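Local coordinates for galactose-binding like protein (Bacteroides thetaiotaomicron, PDB 7M1A) that binds calcium and, as the galactose-binding-like domain of a SusE-like protein, probably takes part in recognising or degrading glycans, at residues G32-D37 with C169-T174; G44-T49 with N84-R89. One frame throughout, in Å; residues are numbered along the deposited sequence.

Contact 1. Residues G32-D37 with C169-T174; sequences GRISKD and CFTELT. With CA (calcium ion), chain F; EDO (1,2-ethanediol), chain C.
Glu172 and Thr171 grip the 32-37 loop through a calcium ion, at a classic beta bulge in strand 169-176 where both residues face Trp74. The site is consistent with the structural calcium sites of galactose-binding-like beta-sandwich domains. The metal comes first. Calcium is held by Arg33 O at 2.4 Å, by Thr171 O at 2.3 Å, by Glu172 OE1 at 2.3 Å and by a water. Tyr28 and Asn31 complete the shell. The water also donates to Ser35 OG. Glu172 CG lies anti to the backbone N (chi1 -169°), and the chain then bends at chi2, which brings the carboxylate to the ion.

Hydrogen bonds flank the metal. Glu172 OE2 takes the bond from Gly32 N, which comes from above the carboxylate plane, and it also forms a salt bridge with Lys5. The two carboxylate oxygens are thus fixed separately. Thr171 OG1 accepts from Ser35 N and also bonds to Val43 O. A valine in place of Thr171 would probably leave Ser35 N and Val43 O without this shared partner and let the loop shift beside the calcium.

Apolar contact is small. The Ile34 side chain crosses those of Glu172 and Thr171 at about a right angle. Its CG1 lies 3.9 Å from Glu172 CB, and its CG2 meets Thr171 CG2 at 4.0 Å.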
ATOM      1  N   GLY A  32      -9.634 -12.789   1.131  1.00  8.22           N
ATOM      2  CA  GLY A  32     -10.641 -13.870   1.150  1.00  9.82           C
ATOM      3  C   GLY A  32     -10.362 -14.919   2.222  1.00 10.22           C
ATOM      4  O   GLY A  32     -11.046 -15.970   2.179  1.00 16.11           O
ATOM      5  N   ARG A  33      -9.294 -14.688   3.031  1.00  8.23           N
ATOM      6  CA  ARG A  33      -8.980 -15.697   4.039  1.00  8.72           C
ATOM      7  C   ARG A  33      -9.197 -15.086   5.415  1.00  9.23           C
ATOM      8  O   ARG A  33      -8.793 -13.964   5.728  1.00  8.46           O
ATOM      9  CB  ARG A  33      -7.519 -16.211   3.926  1.00 10.05           C
ATOM     10  CG  ARG A  33      -7.317 -16.938   2.616  1.00 11.81           C
ATOM     11  CD  ARG A  33      -5.963 -17.642   2.624  1.00 18.93           C
ATOM     12  NE  ARG A  33      -5.068 -16.485   2.148  1.00 13.15           N
ATOM     13  CZ  ARG A  33      -4.711 -16.150   0.854  1.00 15.36           C
ATOM     14  NH1 ARG A  33      -5.374 -16.608  -0.200  1.00 17.85           N
ATOM     15  NH2 ARG A  33      -3.730 -15.251   0.666  1.00 16.56           N
ATOM     16  N   ILE A  34      -9.875 -15.865   6.288  1.00  7.94           N
ATOM     17  CA  ILE A  34     -10.105 -15.456   7.652  1.00  8.26           C
ATOM     18  C   ILE A  34      -9.131 -16.306   8.475  1.00  9.10           C
ATOM     19  O   ILE A  34      -9.309 -17.538   8.602  1.00 11.38           O
ATOM     20  CB  ILE A  34     -11.584 -15.684   8.075  1.00  9.58           C
ATOM     21  CG1 ILE A  34     -12.510 -14.737   7.293  1.00 14.28           C
ATOM     22  CG2 ILE A  34     -11.769 -15.502   9.578  1.00 12.64           C
ATOM     23  CD1 ILE A  34     -13.936 -15.258   7.265  1.00 13.26           C
ATOM     24  N   SER A  35      -8.035 -15.684   8.919  1.00  8.00           N
ATOM     25  CA  SER A  35      -6.818 -16.399   9.329  1.00  9.85           C
ATOM     26  C   SER A  35      -6.534 -16.263  10.816  1.00  9.60           C
ATOM     27  O   SER A  35      -7.112 -15.381  11.501  1.00  9.54           O
ATOM     28  CB  SER A  35      -5.586 -15.941   8.546  1.00  8.92           C
ATOM     29  OG  SER A  35      -5.854 -15.931   7.174  1.00 10.22           O
ATOM     30  N   LYS A  36      -5.645 -17.119  11.335  1.00 11.40           N
ATOM     31  CA  LYS A  36      -5.125 -16.982  12.688  1.00 11.12           C
ATOM     32  C   LYS A  36      -3.600 -16.867  12.630  1.00 10.97           C
ATOM     33  O   LYS A  36      -2.995 -17.247  11.621  1.00 11.40           O
ATOM     34  CB  LYS A  36      -5.534 -18.183  13.542  1.00 12.67           C
ATOM     35  CG  LYS A  36      -4.919 -19.473  13.037  1.00 14.86           C
ATOM     36  CD  LYS A  36      -5.475 -20.713  13.766  1.00 19.96           C
ATOM     37  CE  LYS A  36      -4.765 -21.989  13.364  1.00 19.32           C
ATOM     38  NZ  LYS A  36      -5.066 -22.433  11.996  1.00 25.09           N
ATOM     39  N   ASP A  37      -2.977 -16.523  13.761  1.00 11.89           N
ATOM     40  CA  ASP A  37      -1.532 -16.487  13.798  1.00 13.29           C
ATOM     41  C   ASP A  37      -0.982 -17.858  13.409  1.00 14.21           C
ATOM     42  O   ASP A  37      -1.499 -18.883  13.858  1.00 14.82           O
ATOM     43  CB  ASP A  37      -1.010 -16.241  15.206  1.00 15.52           C
ATOM     44  CG  ASP A  37      -1.021 -14.796  15.616  1.00 17.27           C
ATOM     45  OD1 ASP A  37      -1.332 -13.974  14.761  1.00 18.96           O
ATOM     46  OD2 ASP A  37      -0.703 -14.531  16.751  1.00 24.47           O
ATOM     47  N   CYS A 169      -5.672  -4.483  15.005  1.00  7.03           N
ATOM     48  CA  CYS A 169      -5.256  -5.588  14.145  1.00  7.01           C
ATOM     49  C   CYS A 169      -6.528  -6.428  13.865  1.00  6.92           C
ATOM     50  O   CYS A 169      -7.400  -6.569  14.723  1.00  7.26           O
ATOM     51  CB  CYS A 169      -4.173  -6.437  14.825  1.00  9.18           C
ATOM     52  SG  CYS A 169      -4.616  -7.242  16.385  1.00  9.49           S
ATOM     53  N   PHE A 170      -6.576  -7.063  12.701  1.00  6.41           N
ATOM     54  CA  PHE A 170      -7.670  -7.950  12.337  1.00  7.09           C
ATOM     55  C   PHE A 170      -7.281  -8.710  11.064  1.00  5.92           C
ATOM     56  O   PHE A 170      -6.239  -8.358  10.443  1.00  6.75           O
ATOM     57  CB  PHE A 170      -9.041  -7.274  12.198  1.00  7.76           C
ATOM     58  CG  PHE A 170      -9.150  -6.320  11.055  1.00  5.52           C
ATOM     59  CD1 PHE A 170      -8.588  -5.023  11.163  1.00  7.23           C
ATOM     60  CD2 PHE A 170      -9.821  -6.650   9.897  1.00  6.95           C
ATOM     61  CE1 PHE A 170      -8.722  -4.092  10.126  1.00  7.32           C
ATOM     62  CE2 PHE A 170      -9.942  -5.710   8.845  1.00  6.46           C
ATOM     63  CZ  PHE A 170      -9.363  -4.460   8.975  1.00  7.71           C
ATOM     64  N   THR A 171      -8.078  -9.744  10.673  1.00  6.69           N
ATOM     65  CA  THR A 171      -7.675 -10.626   9.588  1.00  5.92           C
ATOM     66  C   THR A 171      -8.430 -10.373   8.272  1.00  6.05           C
ATOM     67  O   THR A 171      -7.826 -10.688   7.195  1.00  6.95           O
ATOM     68  CB  THR A 171      -7.764 -12.111   9.971  1.00  7.00           C
ATOM     69  OG1 THR A 171      -7.311 -12.908   8.869  1.00  8.27           O
ATOM     70  CG2 THR A 171      -9.179 -12.581  10.298  1.00  8.19           C
ATOM     71  N   GLU A 172      -9.701  -9.937   8.263  1.00  6.09           N
ATOM     72  CA  GLU A 172     -10.448  -9.863   7.008  1.00  6.13           C
ATOM     73  C   GLU A 172     -11.624  -8.920   7.210  1.00  5.36           C
ATOM     74  O   GLU A 172     -12.194  -8.867   8.321  1.00  6.49           O
ATOM     75  CB  GLU A 172     -10.995 -11.251   6.578  1.00  7.31           C
ATOM     76  CG  GLU A 172     -11.565 -11.327   5.163  1.00  6.79           C
ATOM     77  CD  GLU A 172     -10.547 -11.126   4.034  1.00  6.64           C
ATOM     78  OE1 GLU A 172      -9.328 -11.137   4.287  1.00  7.45           O
ATOM     79  OE2 GLU A 172     -10.987 -11.055   2.884  1.00  6.50           O
ATOM     80  N   LEU A 173     -12.016  -8.227   6.133  1.00  5.86           N
ATOM     81  CA  LEU A 173     -13.300  -7.541   6.105  1.00  6.51           C
ATOM     82  C   LEU A 173     -13.989  -7.901   4.806  1.00  5.38           C
ATOM     83  O   LEU A 173     -13.338  -8.402   3.871  1.00  6.07           O
ATOM     84  CB  LEU A 173     -13.156  -6.026   6.358  1.00  6.44           C
ATOM     85  CG  LEU A 173     -12.072  -5.278   5.592  1.00  6.88           C
ATOM     86  CD1 LEU A 173     -12.442  -5.232   4.117  1.00  8.99           C
ATOM     87  CD2 LEU A 173     -11.930  -3.881   6.194  1.00  7.68           C
ATOM     88  N   THR A 174     -15.317  -7.670   4.740  1.00  6.84           N
ATOM     89  CA  THR A 174     -16.055  -7.924   3.516  1.00  5.66           C
ATOM     90  C   THR A 174     -17.097  -6.817   3.383  1.00  6.26           C
ATOM     91  O   THR A 174     -17.738  -6.446   4.373  1.00  7.07           O
ATOM     92  CB  THR A 174     -16.762  -9.290   3.566  1.00  6.66           C
ATOM     93  OG1 THR A 174     -15.719 -10.276   3.761  1.00  7.15           O
ATOM     94  CG2 THR A 174     -17.489  -9.626   2.280  1.00  7.22           C
TER
HETATM   95 CA    CA F 404      -7.493 -12.033   5.360  1.00  8.73          CA
HETATM   96  C1  EDO C 401       0.500 -11.459  15.993  1.00 22.87           C
HETATM   97  O1  EDO C 401      -0.729 -11.511  15.315  1.00 24.64           O
HETATM   98  C2  EDO C 401       0.439 -10.108  16.467  1.00 19.60           C
HETATM   99  O2  EDO C 401      -0.625  -9.913  17.364  1.00 21.60           O
HETATM  100  O   HOH W   1      -5.768 -13.453   6.088  1.00  9.40           O

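Contact 2. Residues G44-T49 with N84-R89; sequences GLHTGT and NDMSPR. With EDO (1,2-ethanediol), chain E.
Met86, a selenomethionine, packs against His46 and Thr49 from a type II' beta turn, Asn84 to Ser87, that leads into strand 88-96. His46 ends the short edge strand 45-46 of the four-stranded antiparallel sheet. The contact therefore brings the loop after that strand against a turn. No direct hydrogen bond joins the two segments.

Met86 is the centre. Its CB points toward the other segment, and the chain is bent at chi2 and chi3. CG comes obliquely to the His46 ring, 3.8 Å from His46 CE1, and lies as far from Gly48 O. The methyl end is turned to the loop: Met86 CE meets Thr49 CG2 at 4.0 Å, the two side chains crossing at about a right angle. Cys169 of the neighbouring strand also touches Met86.

The His46 ring is held in its plane at both nitrogens. CG lies anti to the backbone N (chi1 -163°), which carries the ring toward the turn. ND1 accepts from Gly48 N at 2.8 Å, close to the ring plane. With a bound 1,2-ethanediol at NE2, this restrains the ring's rotation. Tyr22 meets the ring with planes at about 45°.

Thr49 lies at the outer side. Its CG2 touches both Met86 and the diol. This molecule, probably from the crystallisation liquor, lies between His46 NE2 and the Asp85 carboxylate and also bonds to Lys80. Its O1 is 2.4 Å from Asp85 OD1, so short that the details on that side are doubtful. At the His46 ring edge, near its plane, O1 accepts from NE2 at 2.7 Å, with an N-H...O angle of 152°.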
ATOM      1  N   GLY A  44      -3.074 -10.687   8.368  1.00  7.53           N
ATOM      2  CA  GLY A  44      -3.960  -9.556   8.576  1.00  7.93           C
ATOM      3  C   GLY A  44      -3.147  -8.267   8.561  1.00  5.59           C
ATOM      4  O   GLY A  44      -2.011  -8.227   8.029  1.00  7.54           O
ATOM      5  N   LEU A  45      -3.719  -7.194   9.119  1.00  6.36           N
ATOM      6  CA  LEU A  45      -3.008  -5.961   9.290  1.00  6.61           C
ATOM      7  C   LEU A  45      -2.863  -5.697  10.774  1.00  6.35           C
ATOM      8  O   LEU A  45      -3.609  -6.261  11.615  1.00  7.12           O
ATOM      9  CB  LEU A  45      -3.641  -4.787   8.523  1.00  6.92           C
ATOM     10  CG  LEU A  45      -5.013  -4.277   9.013  1.00  6.51           C
ATOM     11  CD1 LEU A  45      -4.943  -3.439  10.295  1.00  7.23           C
ATOM     12  CD2 LEU A  45      -5.661  -3.424   7.903  1.00  7.44           C
ATOM     13  N   HIS A  46      -1.861  -4.875  11.096  1.00  7.54           N
ATOM     14  CA  HIS A  46      -1.591  -4.625  12.505  1.00  8.16           C
ATOM     15  C   HIS A  46      -0.839  -3.314  12.661  1.00  7.64           C
ATOM     16  O   HIS A  46       0.200  -3.138  12.031  1.00  8.31           O
ATOM     17  CB  HIS A  46      -0.724  -5.794  13.040  1.00  8.34           C
ATOM     18  CG  HIS A  46      -0.709  -5.898  14.519  1.00  9.62           C
ATOM     19  ND1 HIS A  46      -0.449  -4.810  15.388  1.00  9.37           N
ATOM     20  CD2 HIS A  46      -0.892  -7.006  15.286  1.00 10.52           C
ATOM     21  CE1 HIS A  46      -0.516  -5.303  16.631  1.00 11.51           C
ATOM     22  NE2 HIS A  46      -0.790  -6.618  16.577  1.00 12.53           N
ATOM     23  N   THR A  47      -1.359  -2.356  13.460  1.00  6.91           N
ATOM     24  CA  THR A  47      -0.679  -1.065  13.611  1.00  8.00           C
ATOM     25  C   THR A  47       0.407  -1.060  14.675  1.00  8.50           C
ATOM     26  O   THR A  47       1.046  -0.011  14.843  1.00 11.39           O
ATOM     27  CB  THR A  47      -1.695   0.024  13.993  1.00  6.97           C
ATOM     28  OG1 THR A  47      -2.322  -0.263  15.246  1.00  8.26           O
ATOM     29  CG2 THR A  47      -2.792   0.179  12.950  1.00  7.72           C
ATOM     30  N   GLY A  48       0.630  -2.218  15.354  1.00  9.11           N
ATOM     31  CA  GLY A  48       1.650  -2.260  16.396  1.00  9.45           C
ATOM     32  C   GLY A  48       1.046  -2.016  17.784  1.00  9.56           C
ATOM     33  O   GLY A  48      -0.168  -2.123  18.018  1.00  9.94           O
ATOM     34  N   THR A  49       1.936  -1.694  18.731  1.00 10.31           N
ATOM     35  CA  THR A  49       1.559  -1.471  20.134  1.00 10.34           C
ATOM     36  C   THR A  49       2.148  -0.176  20.651  1.00 11.21           C
ATOM     37  O   THR A  49       2.078   0.038  21.835  1.00 12.73           O
ATOM     38  CB  THR A  49       2.020  -2.640  21.010  1.00 11.01           C
ATOM     39  OG1 THR A  49       3.428  -2.864  20.860  1.00 13.30           O
ATOM     40  CG2 THR A  49       1.360  -3.942  20.598  1.00 12.15           C
ATOM     41  N   ASN A  84      -9.444  -9.428  22.693  1.00  9.90           N
ATOM     42  CA  ASN A  84      -8.184  -9.314  23.420  1.00 11.25           C
ATOM     43  C   ASN A  84      -7.201  -8.621  22.464  1.00 10.01           C
ATOM     44  O   ASN A  84      -7.492  -8.337  21.295  1.00 10.75           O
ATOM     45  CB  ASN A  84      -7.720 -10.731  23.832  1.00 13.70           C
ATOM     46  CG  ASN A  84      -6.909 -10.733  25.123  1.00 15.06           C
ATOM     47  OD1 ASN A  84      -6.238  -9.747  25.441  1.00 15.54           O
ATOM     48  ND2 ASN A  84      -6.996 -11.827  25.876  1.00 16.64           N
ATOM     49  N   ASP A  85      -5.974  -8.398  22.932  1.00 12.11           N
ATOM     50  CA  ASP A  85      -4.882  -7.933  22.089  1.00 11.30           C
ATOM     51  C   ASP A  85      -5.302  -6.569  21.484  1.00  9.72           C
ATOM     52  O   ASP A  85      -5.981  -5.779  22.156  1.00 10.87           O
ATOM     53  CB  ASP A  85      -4.446  -9.032  21.097  1.00 13.48           C
ATOM     54  CG  ASP A  85      -3.023  -8.813  20.596  1.00 13.66           C
ATOM     55  OD1 ASP A  85      -2.803  -8.074  19.589  1.00 14.06           O
ATOM     56  OD2 ASP A  85      -2.115  -9.332  21.230  1.00 23.49           O
HETATM   57  N   MSE A  86      -4.893  -6.294  20.235  1.00  9.59           N
HETATM   58  CA  MSE A  86      -5.221  -5.018  19.620  1.00  7.66           C
HETATM   59  C   MSE A  86      -6.472  -5.169  18.736  1.00  7.79           C
HETATM   60  O   MSE A  86      -6.733  -4.332  17.848  1.00  8.03           O
HETATM   61  CB  MSE A  86      -4.068  -4.409  18.825  1.00  8.79           C
HETATM   62  CG  MSE A  86      -2.756  -4.349  19.576  1.00 11.22           C
HETATM   63 SE   MSE A  86      -2.823  -3.431  21.302  1.00 14.05          SE
HETATM   64  CE  MSE A  86      -2.099  -4.866  22.412  1.00 14.90           C
ATOM     65  N   SER A  87      -7.257  -6.227  18.933  1.00  8.23           N
ATOM     66  CA  SER A  87      -8.472  -6.412  18.165  1.00  6.77           C
ATOM     67  C   SER A  87      -9.430  -5.257  18.436  1.00  7.52           C
ATOM     68  O   SER A  87      -9.582  -4.761  19.566  1.00  8.55           O
ATOM     69  CB  SER A  87      -9.108  -7.700  18.562  1.00  8.28           C
ATOM     70  OG  SER A  87      -8.237  -8.797  18.252  1.00  8.84           O
ATOM     71  N   PRO A  88     -10.154  -4.776  17.409  1.00  7.73           N
ATOM     72  CA  PRO A  88     -10.990  -3.567  17.620  1.00  6.70           C
ATOM     73  C   PRO A  88     -12.203  -3.883  18.496  1.00  7.47           C
ATOM     74  O   PRO A  88     -12.812  -4.975  18.438  1.00  9.17           O
ATOM     75  CB  PRO A  88     -11.388  -3.204  16.162  1.00  8.68           C
ATOM     76  CG  PRO A  88     -11.370  -4.545  15.437  1.00  6.97           C
ATOM     77  CD  PRO A  88     -10.194  -5.303  16.024  1.00  7.83           C
ATOM     78  N   ARG A  89     -12.554  -2.887  19.333  1.00  8.41           N
ATOM     79  CA  ARG A  89     -13.764  -3.018  20.170  1.00  9.52           C
ATOM     80  C   ARG A  89     -14.788  -1.956  19.770  1.00  8.87           C
ATOM     81  O   ARG A  89     -15.952  -2.283  19.542  1.00 10.70           O
ATOM     82  CB  ARG A  89     -13.408  -2.916  21.661  1.00  9.70           C
ATOM     83  CG  ARG A  89     -14.627  -3.047  22.556  1.00 10.38           C
ATOM     84  CD  ARG A  89     -14.214  -3.101  24.023  1.00 12.44           C
ATOM     85  NE  ARG A  89     -15.386  -3.317  24.879  1.00 14.17           N
ATOM     86  CZ  ARG A  89     -15.324  -3.367  26.207  1.00 16.11           C
ATOM     87  NH1 ARG A  89     -14.155  -3.157  26.806  1.00 17.27           N
ATOM     88  NH2 ARG A  89     -16.398  -3.702  26.911  1.00 17.74           N
TER
HETATM   89  C1  EDO E 403       0.413  -7.352  20.037  1.00 22.77           C
HETATM   90  O1  EDO E 403      -0.465  -7.770  19.023  1.00 23.38           O
HETATM   91  C2  EDO E 403       0.816  -8.509  20.926  1.00 27.45           C
HETATM   92  O2  EDO E 403       1.044  -9.502  20.002  1.00 35.02           O

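Overall arrangement
Both segments of contact 2 fall between those of contact 1 along the chain, and the two centres are about 12 Å apart. Strands 45-46 and 169-176 are neighbours in the four-stranded antiparallel sheet, which ties the contacts together. Leu45 N probably bonds to Phe170 O at 3.1 Å. Cys169 N probably bonds to Met86 O at 3.0 Å, linking strand 169-176 to the turn. The calcium belongs to contact 1; the His46 side chain lies about 12 Å from it. Each contact has its own 1,2-ethanediol: one bonds to Asp37 and His81, the other sits at His46.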